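Local coordinates for protein putative tagatose-6-phosphate ketose/aldose isomerase (Escherichia coli, PDB 3C3J) that is of unconfirmed function but belongs to the SIS family of alpha/beta proteins, with two such domains in one chain, at residues A10-W15 with A350-L355; S39-F44 with Y134-T139; V280-H285 with A310-S315. All coordinates share one frame; numbering follows the deposited sequence.

Contact 1: residues A10-W15 with A350-L355; sequences AATGTW and ALMQSL
In Thr12, a chi1 of 67° sets OG1 between the backbone N and the carbonyl carbon and sends the methyl CG2 toward the helix 350-355, where it meets Leu355 and Met352. Thr14 repeats this rotamer, but there it is OG1 that comes near the helix, 3.7 Å from Leu351 CD1, the two side chains sliding past each other in opposite directions. Leu351 reaches that spot because its CG is anti to the backbone N (chi1 172°). Thr12 CG2 lies 4.1 Å from the selenium SE of Met352, tip to tip, the folded first torsion and the bend at chi2 having placed SE there. CG2 also comes within 3.4 Å of Leu355 CD1, shorter than usual for two carbons; that distance is doubtful, since CD1 sits in a clash with the Met352 methyl. Threonine suits both sites, its hydroxyl serving the loop while its methyl faces apolar side chains, although Thr14 CG2 approaches Leu355 CD2 only loosely, at 4.4 Å. The contact joins the loop that leads into helix 15-21 to the late turns of the long helix 335-356, so an N-terminal loop lies against an element of the C-terminal SIS domain. No hydrogen bond crosses between the segments. Ala10 to Gly13 form a type I turn, in which Gly13 N bonds Ala10 O at 2.9 Å; glycine, lacking a CB, readily takes the positive phi (71°) at its end. Thr12 OG1 then accepts from Thr14 OG1 at 2.7 Å and from Thr14 N at 3.3 Å, the latter making an ST turn. Glu17 bonds both threonines, its OE1 with Thr12 OG1 and its backbone N with Thr14 OG1, which thereby N-caps helix 15-21. Pro361 touches Leu351 and Leu355.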
# COMPACT_ATOMS: atom_id res chain seq x y z
N ALA A 10 7.54 -0.43 34.39
CA ALA A 10 6.74 0.42 33.50
C ALA A 10 6.28 1.69 34.24
O ALA A 10 5.12 1.83 34.64
CB ALA A 10 5.54 -0.37 32.94
N ALA A 11 7.21 2.64 34.35
CA ALA A 11 6.99 3.88 35.12
C ALA A 11 5.86 4.81 34.60
O ALA A 11 5.34 5.63 35.36
CB ALA A 11 8.30 4.65 35.27
N THR A 12 5.45 4.69 33.34
CA THR A 12 4.25 5.41 32.91
C THR A 12 2.95 4.87 33.50
O THR A 12 1.93 5.53 33.39
CB THR A 12 4.05 5.43 31.39
OG1 THR A 12 3.78 4.10 30.93
CG2 THR A 12 5.27 6.03 30.70
N GLY A 13 2.98 3.68 34.07
CA GLY A 13 1.78 3.01 34.56
C GLY A 13 0.82 2.50 33.48
O GLY A 13 -0.31 2.14 33.79
N THR A 14 1.27 2.46 32.22
CA THR A 14 0.42 2.09 31.09
C THR A 14 0.65 0.63 30.71
O THR A 14 1.76 0.11 30.83
CB THR A 14 0.65 3.02 29.85
OG1 THR A 14 1.99 2.88 29.33
CG2 THR A 14 0.40 4.51 30.21
N TRP A 15 -0.41 -0.02 30.26
CA TRP A 15 -0.31 -1.35 29.68
C TRP A 15 0.57 -1.32 28.43
O TRP A 15 1.28 -2.29 28.16
CB TRP A 15 -1.69 -1.89 29.28
CG TRP A 15 -2.60 -2.17 30.43
CD1 TRP A 15 -3.82 -1.59 30.70
CD2 TRP A 15 -2.36 -3.10 31.48
NE1 TRP A 15 -4.34 -2.12 31.86
CE2 TRP A 15 -3.47 -3.05 32.35
CE3 TRP A 15 -1.32 -4.00 31.76
CZ2 TRP A 15 -3.56 -3.85 33.49
CZ3 TRP A 15 -1.42 -4.80 32.90
CH2 TRP A 15 -2.53 -4.72 33.74
N ALA A 350 5.71 6.93 19.84
CA ALA A 350 4.28 7.16 19.85
C ALA A 350 3.68 7.20 21.27
O ALA A 350 2.85 8.06 21.58
CB ALA A 350 3.57 6.08 18.96
N LEU A 351 4.12 6.28 22.12
CA LEU A 351 3.64 6.22 23.51
C LEU A 351 3.94 7.54 24.24
O LEU A 351 3.06 8.10 24.91
CB LEU A 351 4.27 5.03 24.23
CG LEU A 351 4.05 4.90 25.74
CD1 LEU A 351 2.58 4.65 26.10
CD2 LEU A 351 4.99 3.88 26.34
N MSE A 352 5.17 8.05 24.08
CA MSE A 352 5.61 9.27 24.77
C MSE A 352 5.05 10.56 24.17
O MSE A 352 4.80 11.53 24.91
CB MSE A 352 7.14 9.31 24.87
CG MSE A 352 7.76 8.11 25.56
SE MSE A 352 6.88 7.55 27.30
CE MSE A 352 5.01 7.35 26.86
N GLN A 353 4.83 10.58 22.87
CA GLN A 353 4.08 11.68 22.28
C GLN A 353 2.66 11.74 22.87
O GLN A 353 2.16 12.82 23.19
CB GLN A 353 4.00 11.53 20.75
CG GLN A 353 5.33 11.75 20.04
CD GLN A 353 5.85 13.16 20.18
OE1 GLN A 353 6.85 13.41 20.87
NE2 GLN A 353 5.16 14.10 19.57
N SER A 354 2.02 10.58 23.00
CA SER A 354 0.67 10.48 23.53
C SER A 354 0.62 11.01 24.95
O SER A 354 -0.24 11.84 25.30
CB SER A 354 0.23 9.01 23.52
OG SER A 354 -1.09 8.83 24.00
N LEU A 355 1.54 10.54 25.78
CA LEU A 355 1.57 10.96 27.17
C LEU A 355 1.90 12.44 27.29
O LEU A 355 1.28 13.15 28.10
CB LEU A 355 2.58 10.12 27.95
CG LEU A 355 2.07 8.71 28.23
CD1 LEU A 355 3.17 7.85 28.81
CD2 LEU A 355 0.85 8.75 29.15

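Contact 2: residues S39-F44 with Y134-T139; sequences SALNNF and YHLPIT
Phe44 holds its ring out from helix 39-44 with CG anti to the backbone N (chi1 176°), which carries CE2 and CZ to the strand 134-139. The ring meets the strand obliquely, CZ lying 3.5 Å from the backbone carbonyl oxygen His135 O. Its CE2 is 4.1 Å from Leu136 CD1. The length of a phenylalanine side chain suits this place, since it must span the gap between helix and strand, whose axes approach no closer than 11.6 Å. Leu136 answers from the strand with CG likewise anti to its N, but chi2 of 93° is off the usual staggered values. Its CD1 branch meets both Phe44 and, at 4.1 Å, Leu41 CD2, the two leucines crossing at about a right angle. In Leu41 it is chi1 that lies away from the staggered values, perhaps an accommodation to the packing. Tyr134 meets the ring through CB; its hydroxyl is bonded to Glu132. Leu136 further touches Phe187 of helix 174-187, whereas the next residue, Pro137, packs on helix 145-151 across the strand. The helix runs roughly antiparallel to the strand (149°). It offers apolar residues three apart, Leu41 and Phe44, to alternate residues of the strand, Tyr134 and Leu136, and a helix laid in this way over one face of a parallel sheet is characteristic of the layered alpha/beta SIS domain.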
# COMPACT_ATOMS: atom_id res chain seq x y z
N SER A 39 7.50 -30.66 15.18
CA SER A 39 7.22 -31.88 14.42
C SER A 39 5.73 -31.93 13.99
O SER A 39 5.43 -32.33 12.86
CB SER A 39 7.70 -33.12 15.17
OG SER A 39 6.75 -33.52 16.11
N ALA A 40 4.83 -31.48 14.85
CA ALA A 40 3.42 -31.25 14.50
C ALA A 40 3.23 -30.23 13.35
O ALA A 40 2.46 -30.47 12.38
CB ALA A 40 2.65 -30.78 15.72
N LEU A 41 3.92 -29.10 13.45
CA LEU A 41 3.93 -28.09 12.39
C LEU A 41 4.38 -28.70 11.09
O LEU A 41 3.74 -28.49 10.04
CB LEU A 41 4.88 -26.95 12.71
CG LEU A 41 4.30 -25.77 13.45
CD1 LEU A 41 5.45 -24.89 13.93
CD2 LEU A 41 3.30 -25.01 12.53
N ASN A 42 5.50 -29.39 11.14
CA ASN A 42 6.08 -29.98 9.94
C ASN A 42 5.15 -31.02 9.33
O ASN A 42 5.03 -31.07 8.11
CB ASN A 42 7.46 -30.61 10.24
CG ASN A 42 8.53 -29.57 10.52
OD1 ASN A 42 8.31 -28.36 10.42
ND2 ASN A 42 9.71 -30.05 10.89
N ASN A 43 4.47 -31.81 10.15
CA ASN A 43 3.50 -32.79 9.65
C ASN A 43 2.34 -32.12 8.90
O ASN A 43 1.80 -32.67 7.94
CB ASN A 43 2.91 -33.62 10.78
CG ASN A 43 3.91 -34.60 11.36
OD1 ASN A 43 5.01 -34.77 10.83
ND2 ASN A 43 3.52 -35.27 12.46
N PHE A 44 1.94 -30.96 9.38
CA PHE A 44 0.84 -30.22 8.77
C PHE A 44 1.32 -29.55 7.49
O PHE A 44 0.64 -29.63 6.46
CB PHE A 44 0.30 -29.18 9.73
CG PHE A 44 -0.77 -28.31 9.13
CD1 PHE A 44 -2.00 -28.84 8.79
CD2 PHE A 44 -0.54 -26.97 8.88
CE1 PHE A 44 -2.98 -28.03 8.22
CE2 PHE A 44 -1.49 -26.17 8.32
CZ PHE A 44 -2.72 -26.69 8.00
N TYR A 134 -6.46 -24.46 3.20
CA TYR A 134 -5.85 -24.80 4.49
C TYR A 134 -5.61 -23.51 5.25
O TYR A 134 -5.52 -22.43 4.65
CB TYR A 134 -4.54 -25.55 4.32
CG TYR A 134 -4.66 -26.76 3.42
CD1 TYR A 134 -5.06 -27.99 3.93
CD2 TYR A 134 -4.40 -26.64 2.05
CE1 TYR A 134 -5.19 -29.09 3.09
CE2 TYR A 134 -4.51 -27.76 1.20
CZ TYR A 134 -4.90 -28.96 1.73
OH TYR A 134 -5.04 -30.06 0.88
N HIS A 135 -5.53 -23.63 6.56
CA HIS A 135 -5.41 -22.47 7.47
C HIS A 135 -4.34 -22.66 8.52
O HIS A 135 -4.24 -23.76 9.12
CB HIS A 135 -6.74 -22.21 8.18
CG HIS A 135 -7.83 -21.82 7.25
ND1 HIS A 135 -8.73 -22.72 6.73
CD2 HIS A 135 -8.13 -20.62 6.70
CE1 HIS A 135 -9.56 -22.09 5.93
NE2 HIS A 135 -9.21 -20.81 5.89
N LEU A 136 -3.57 -21.60 8.76
CA LEU A 136 -2.66 -21.49 9.88
C LEU A 136 -2.90 -20.15 10.58
O LEU A 136 -2.22 -19.18 10.32
CB LEU A 136 -1.21 -21.59 9.42
CG LEU A 136 -0.15 -21.76 10.54
CD1 LEU A 136 0.11 -23.22 10.76
CD2 LEU A 136 1.14 -21.02 10.19
N PRO A 137 -3.91 -20.10 11.46
CA PRO A 137 -4.04 -18.89 12.26
C PRO A 137 -2.90 -18.71 13.26
O PRO A 137 -2.43 -19.69 13.86
CB PRO A 137 -5.37 -19.07 12.98
CG PRO A 137 -6.00 -20.27 12.34
CD PRO A 137 -4.95 -21.09 11.77
N ILE A 138 -2.44 -17.47 13.39
CA ILE A 138 -1.42 -17.10 14.37
C ILE A 138 -2.10 -16.03 15.21
O ILE A 138 -2.39 -14.92 14.72
CB ILE A 138 -0.13 -16.60 13.69
CG1 ILE A 138 0.45 -17.72 12.81
CG2 ILE A 138 0.91 -16.12 14.72
CD1 ILE A 138 1.77 -17.38 12.02
N THR A 139 -2.38 -16.37 16.46
CA THR A 139 -3.31 -15.61 17.28
C THR A 139 -2.92 -15.59 18.77
O THR A 139 -2.24 -16.49 19.27
CB THR A 139 -4.76 -16.18 17.07
OG1 THR A 139 -5.72 -15.39 17.79
CG2 THR A 139 -4.87 -17.65 17.50

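Contact 3: residues V280-H285 with A310-S315; sequences VFVSSH and AIAAES
Val280 and Ile311 open the junction of two parallel strands: Ile311 N donates to Val280 O at 2.9 Å in an almost perfectly straight bond (178°). One step on, Val282 N gives a second bond to Ile311 O at 3.0 Å, so Ile311 grips the neighbouring strand through both its amide and its carbonyl. On one face Phe281 and Ile311 point the same way, with Ile311 CD1 at the edge of the Phe281 ring, 4.1 Å from CE1. The other face has Val280 and Ala310. Val282, just past its strand, points toward segment 310-315, its CB 3.8 Å from Ala312 CB and its CG2 nearing Ala310 CB. Small alanines leave room for the branched valines. Beyond the strand ends the chains part, and a water closes the widening gap, donating to Val282 O at 2.8 Å and accepting from Ala313 N at 2.9 Å. Farther out, Ser283 OG accepts from His285 N in an ST turn and is itself bonded to Asp335, which also holds Ser284 N, while His285 ND1 caps Tyr287 N. The pair belongs to a beta-alpha-beta crossover whose helix 288-302 covers Ala310 and Val282, whereas Phe281 and Ile311 face helix 335-356, where Phe342 stacks on Phe281, and strands 226-231 and 324-326 flank the two on either side.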
# COMPACT_ATOMS: atom_id res chain seq x y z
N VAL A 280 13.97 7.98 8.76
CA VAL A 280 14.39 7.05 7.72
C VAL A 280 14.94 5.80 8.35
O VAL A 280 15.95 5.85 9.07
CB VAL A 280 15.42 7.68 6.76
CG1 VAL A 280 15.84 6.67 5.67
CG2 VAL A 280 14.86 8.98 6.15
N PHE A 281 14.29 4.67 8.06
CA PHE A 281 14.77 3.35 8.45
C PHE A 281 15.75 2.84 7.37
O PHE A 281 15.34 2.37 6.30
CB PHE A 281 13.60 2.35 8.57
CG PHE A 281 12.53 2.70 9.61
CD1 PHE A 281 12.78 3.55 10.69
CD2 PHE A 281 11.29 2.10 9.53
CE1 PHE A 281 11.79 3.83 11.61
CE2 PHE A 281 10.30 2.34 10.46
CZ PHE A 281 10.55 3.19 11.52
N VAL A 282 17.05 2.95 7.63
CA VAL A 282 18.06 2.62 6.64
C VAL A 282 18.26 1.10 6.50
O VAL A 282 18.48 0.39 7.48
CB VAL A 282 19.40 3.33 6.98
CG1 VAL A 282 20.50 2.99 5.94
CG2 VAL A 282 19.18 4.83 7.07
N SER A 283 18.20 0.62 5.26
CA SER A 283 18.41 -0.80 4.99
C SER A 283 19.80 -1.25 5.41
O SER A 283 20.76 -0.48 5.35
CB SER A 283 18.17 -1.11 3.50
OG SER A 283 18.36 -2.49 3.23
N SER A 284 19.89 -2.51 5.84
CA SER A 284 21.16 -3.20 6.07
C SER A 284 21.65 -3.92 4.82
O SER A 284 22.76 -4.48 4.80
CB SER A 284 21.01 -4.21 7.20
OG SER A 284 20.06 -5.20 6.86
N HIS A 285 20.82 -3.94 3.79
CA HIS A 285 21.19 -4.61 2.56
C HIS A 285 22.10 -3.67 1.78
O HIS A 285 21.77 -2.50 1.57
CB HIS A 285 19.97 -5.02 1.73
CG HIS A 285 20.30 -5.93 0.59
ND1 HIS A 285 20.95 -5.50 -0.55
CD2 HIS A 285 20.08 -7.26 0.42
CE1 HIS A 285 21.12 -6.53 -1.37
NE2 HIS A 285 20.60 -7.60 -0.81
N ALA A 310 17.89 9.72 10.76
CA ALA A 310 18.26 8.44 10.18
C ALA A 310 18.49 7.46 11.32
O ALA A 310 19.22 7.77 12.28
CB ALA A 310 19.52 8.57 9.38
N ILE A 311 17.89 6.28 11.21
CA ILE A 311 18.17 5.17 12.10
C ILE A 311 18.90 4.09 11.29
O ILE A 311 18.38 3.63 10.28
CB ILE A 311 16.90 4.60 12.78
CG1 ILE A 311 16.08 5.73 13.43
CG2 ILE A 311 17.26 3.56 13.83
CD1 ILE A 311 14.75 5.27 14.05
N ALA A 312 20.12 3.73 11.71
CA ALA A 312 20.96 2.81 10.94
C ALA A 312 21.89 1.97 11.80
O ALA A 312 22.30 2.41 12.88
CB ALA A 312 21.77 3.57 9.88
N ALA A 313 22.25 0.80 11.28
CA ALA A 313 23.25 -0.07 11.89
C ALA A 313 24.66 0.50 11.78
O ALA A 313 25.45 0.36 12.69
CB ALA A 313 23.21 -1.43 11.27
N GLU A 314 24.98 1.13 10.64
CA GLU A 314 26.30 1.71 10.39
C GLU A 314 26.15 3.20 10.19
O GLU A 314 25.28 3.65 9.45
CB GLU A 314 26.89 1.21 9.09
CG GLU A 314 27.04 -0.27 8.90
CD GLU A 314 27.76 -0.56 7.57
OE1 GLU A 314 28.39 0.38 7.02
OE2 GLU A 314 27.68 -1.71 7.06
N SER A 315 27.02 3.98 10.83
CA SER A 315 27.09 5.39 10.54
C SER A 315 27.78 5.59 9.18
O SER A 315 28.36 4.66 8.61
CB SER A 315 27.82 6.16 11.64
OG SER A 315 27.57 7.55 11.50
O HOH W 1 20.68 -0.29 9.07
O HOH W 2 25.47 -2.51 5.45

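In the fold
Along the chain contact 1 encloses the other two, since it joins residues near the N-terminus to the end of helix 335-356; contact 2 then closes before contact 3 opens. Contacts 2 and 3 lie in different parallel five-stranded sheets, one in each SIS domain, on opposite sides of the chain's centre, with centres 34 Å apart. Contact 1 is 36 Å from contact 2 and 26 Å from contact 3, centre to centre, and none touches another. It shares helix 335-356 with the surroundings of contact 3: the early part of that helix covers the second sheet, and the late part receives the N-terminal loop, tying the chain's start to its second domain.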